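Side-chain contact in putative phosphomannomutase (Thermus thermophilus, PDB 1TUO), which probably interconverts sugar phosphates as a magnesium-dependent enzyme of the phosphohexose mutase family, possibly acting on pentose phosphates: residues 269-274 with 291-296. Sequence-based numbering, arbitrary orientation.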
loop_
_atom_site.group_PDB
_atom_site.type_symbol
_atom_site.label_atom_id
_atom_site.label_comp_id
_atom_site.label_asym_id
_atom_site.label_seq_id
_atom_site.Cartn_x
_atom_site.Cartn_y
_atom_site.Cartn_z
ATOM N N GLN A 269 -10.240 9.087 -3.963
ATOM C CA GLN A 269 -10.303 9.643 -5.303
ATOM C C GLN A 269 -9.489 8.767 -6.247
ATOM O O GLN A 269 -9.923 8.469 -7.357
ATOM C CB GLN A 269 -9.773 11.074 -5.303
ATOM C CG GLN A 269 -10.685 12.043 -4.539
ATOM C CD GLN A 269 -10.083 13.428 -4.392
ATOM O OE1 GLN A 269 -9.163 13.632 -3.602
ATOM N NE2 GLN A 269 -10.597 14.386 -5.154
ATOM N N VAL A 270 -8.316 8.337 -5.803
ATOM C CA VAL A 270 -7.490 7.483 -6.648
ATOM C C VAL A 270 -8.185 6.162 -6.928
ATOM O O VAL A 270 -8.273 5.725 -8.077
ATOM C CB VAL A 270 -6.132 7.183 -5.993
ATOM C CG1 VAL A 270 -5.444 6.010 -6.706
ATOM C CG2 VAL A 270 -5.261 8.414 -6.047
ATOM N N LEU A 271 -8.678 5.523 -5.871
ATOM C CA LEU A 271 -9.334 4.230 -6.016
ATOM C C LEU A 271 -10.548 4.266 -6.935
ATOM O O LEU A 271 -10.678 3.429 -7.829
ATOM C CB LEU A 271 -9.750 3.687 -4.646
ATOM C CG LEU A 271 -10.461 2.335 -4.669
ATOM C CD1 LEU A 271 -9.553 1.259 -5.268
ATOM C CD2 LEU A 271 -10.863 1.971 -3.241
ATOM N N THR A 272 -11.439 5.230 -6.722
ATOM C CA THR A 272 -12.633 5.316 -7.559
ATOM C C THR A 272 -12.314 5.719 -8.997
ATOM O O THR A 272 -12.942 5.223 -9.937
ATOM C CB THR A 272 -13.673 6.299 -6.964
ATOM O OG1 THR A 272 -13.089 7.596 -6.804
ATOM C CG2 THR A 272 -14.154 5.789 -5.619
ATOM N N THR A 273 -11.345 6.612 -9.171
ATOM C CA THR A 273 -10.956 7.048 -10.510
ATOM C C THR A 273 -10.403 5.848 -11.281
ATOM O O THR A 273 -10.740 5.643 -12.444
ATOM C CB THR A 273 -9.877 8.159 -10.457
ATOM O OG1 THR A 273 -10.433 9.342 -9.858
ATOM C CG2 THR A 273 -9.388 8.498 -11.859
ATOM N N LEU A 274 -9.567 5.046 -10.627
ATOM C CA LEU A 274 -8.993 3.874 -11.284
ATOM C C LEU A 274 -10.032 2.773 -11.463
ATOM O O LEU A 274 -9.979 2.011 -12.426
ATOM C CB LEU A 274 -7.781 3.348 -10.498
ATOM C CG LEU A 274 -6.527 4.229 -10.593
ATOM C CD1 LEU A 274 -5.373 3.557 -9.850
ATOM C CD2 LEU A 274 -6.147 4.459 -12.062
ATOM N N PHE A 291 -13.592 -1.438 5.086
ATOM C CA PHE A 291 -14.652 -0.684 5.749
ATOM C C PHE A 291 -14.547 0.845 5.788
ATOM O O PHE A 291 -15.560 1.523 5.948
ATOM C CB PHE A 291 -14.796 -1.235 7.173
ATOM C CG PHE A 291 -16.139 -0.996 7.802
ATOM C CD1 PHE A 291 -17.312 -1.219 7.086
ATOM C CD2 PHE A 291 -16.231 -0.618 9.141
ATOM C CE1 PHE A 291 -18.560 -1.074 7.693
ATOM C CE2 PHE A 291 -17.470 -0.471 9.757
ATOM C CZ PHE A 291 -18.638 -0.700 9.034
ATOM N N ALA A 292 -13.345 1.389 5.644
ATOM C CA ALA A 292 -13.173 2.839 5.711
ATOM C C ALA A 292 -13.093 3.529 4.352
ATOM O O ALA A 292 -12.861 4.739 4.271
ATOM C CB ALA A 292 -11.934 3.174 6.543
ATOM N N VAL A 293 -13.289 2.762 3.286
ATOM C CA VAL A 293 -13.250 3.306 1.937
ATOM C C VAL A 293 -14.562 4.006 1.576
ATOM O O VAL A 293 -15.642 3.582 1.984
ATOM C CB VAL A 293 -12.963 2.185 0.903
ATOM C CG1 VAL A 293 -13.155 2.707 -0.512
ATOM C CG2 VAL A 293 -11.537 1.667 1.084
ATOM N N THR A 294 -14.439 5.082 0.808
ATOM C CA THR A 294 -15.563 5.898 0.353
ATOM C C THR A 294 -16.737 5.091 -0.177
ATOM O O THR A 294 -16.545 4.084 -0.861
ATOM C CB THR A 294 -15.127 6.849 -0.779
ATOM O OG1 THR A 294 -16.271 7.552 -1.281
ATOM C CG2 THR A 294 -14.492 6.056 -1.925
ATOM N N TRP A 295 -17.954 5.538 0.120
ATOM C CA TRP A 295 -19.121 4.835 -0.386
ATOM C C TRP A 295 -19.381 5.198 -1.842
ATOM O O TRP A 295 -20.349 4.728 -2.436
ATOM C CB TRP A 295 -20.367 5.125 0.458
ATOM C CG TRP A 295 -20.624 6.566 0.739
ATOM C CD1 TRP A 295 -20.105 7.647 0.084
ATOM C CD2 TRP A 295 -21.492 7.085 1.749
ATOM N NE1 TRP A 295 -20.598 8.813 0.628
ATOM C CE2 TRP A 295 -21.454 8.494 1.652
ATOM C CE3 TRP A 295 -22.303 6.495 2.728
ATOM C CZ2 TRP A 295 -22.194 9.321 2.497
ATOM C CZ3 TRP A 295 -23.039 7.317 3.568
ATOM C CH2 TRP A 295 -22.979 8.715 3.447
ATOM N N LEU A 296 -18.530 6.044 -2.420
ATOM C CA LEU A 296 -18.708 6.397 -3.822
ATOM C C LEU A 296 -18.392 5.155 -4.650
ATOM O O LEU A 296 -18.899 4.993 -5.755
ATOM C CB LEU A 296 -17.784 7.550 -4.238
ATOM C CG LEU A 296 -18.408 8.951 -4.311
ATOM C CD1 LEU A 296 -18.654 9.482 -2.903
ATOM C CD2 LEU A 296 -17.477 9.893 -5.071
#
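L271 and V293 meet through methyl groups, with CD2 of L271 3.6 Å from CG1 of V293. Their side chains run roughly perpendicular. In L271, CG lies anti to the backbone N (chi1 180°), which places CD2 against V293. T272 and T294 also meet through methyls. CG2 of T272 meets CG2 of T294 end-on at 3.7 Å. L296 adds a looser touch, its CB 4.3 Å from CG2 of T272. All five residues are buried, and no hydrogen bond joins the two segments.

The contact lies in the third alpha/beta/alpha domain of the family. Helix 267-280 packs there against the loop that links strand 286-290 to helix 296-304.

The hydroxyls of the two threonines bond to other partners. T272 OG1 is hydrogen-bonded to H268 O in its own helix. T294 OG1 accepts a hydrogen bond from L296 N at 2.9 Å, nearly straight at 164°, and so caps the start of helix 296-304. The same hydroxyl is hydrogen-bonded to E444 OE2 of the C-terminal domain, while T294 N is hydrogen-bonded to H268 ND1. With T294 replaced by alanine, both the methyl and the hydroxyl go, which would probably leave L296 N without its cap, E444 OE2 without this partner and a gap beside T272 CG2.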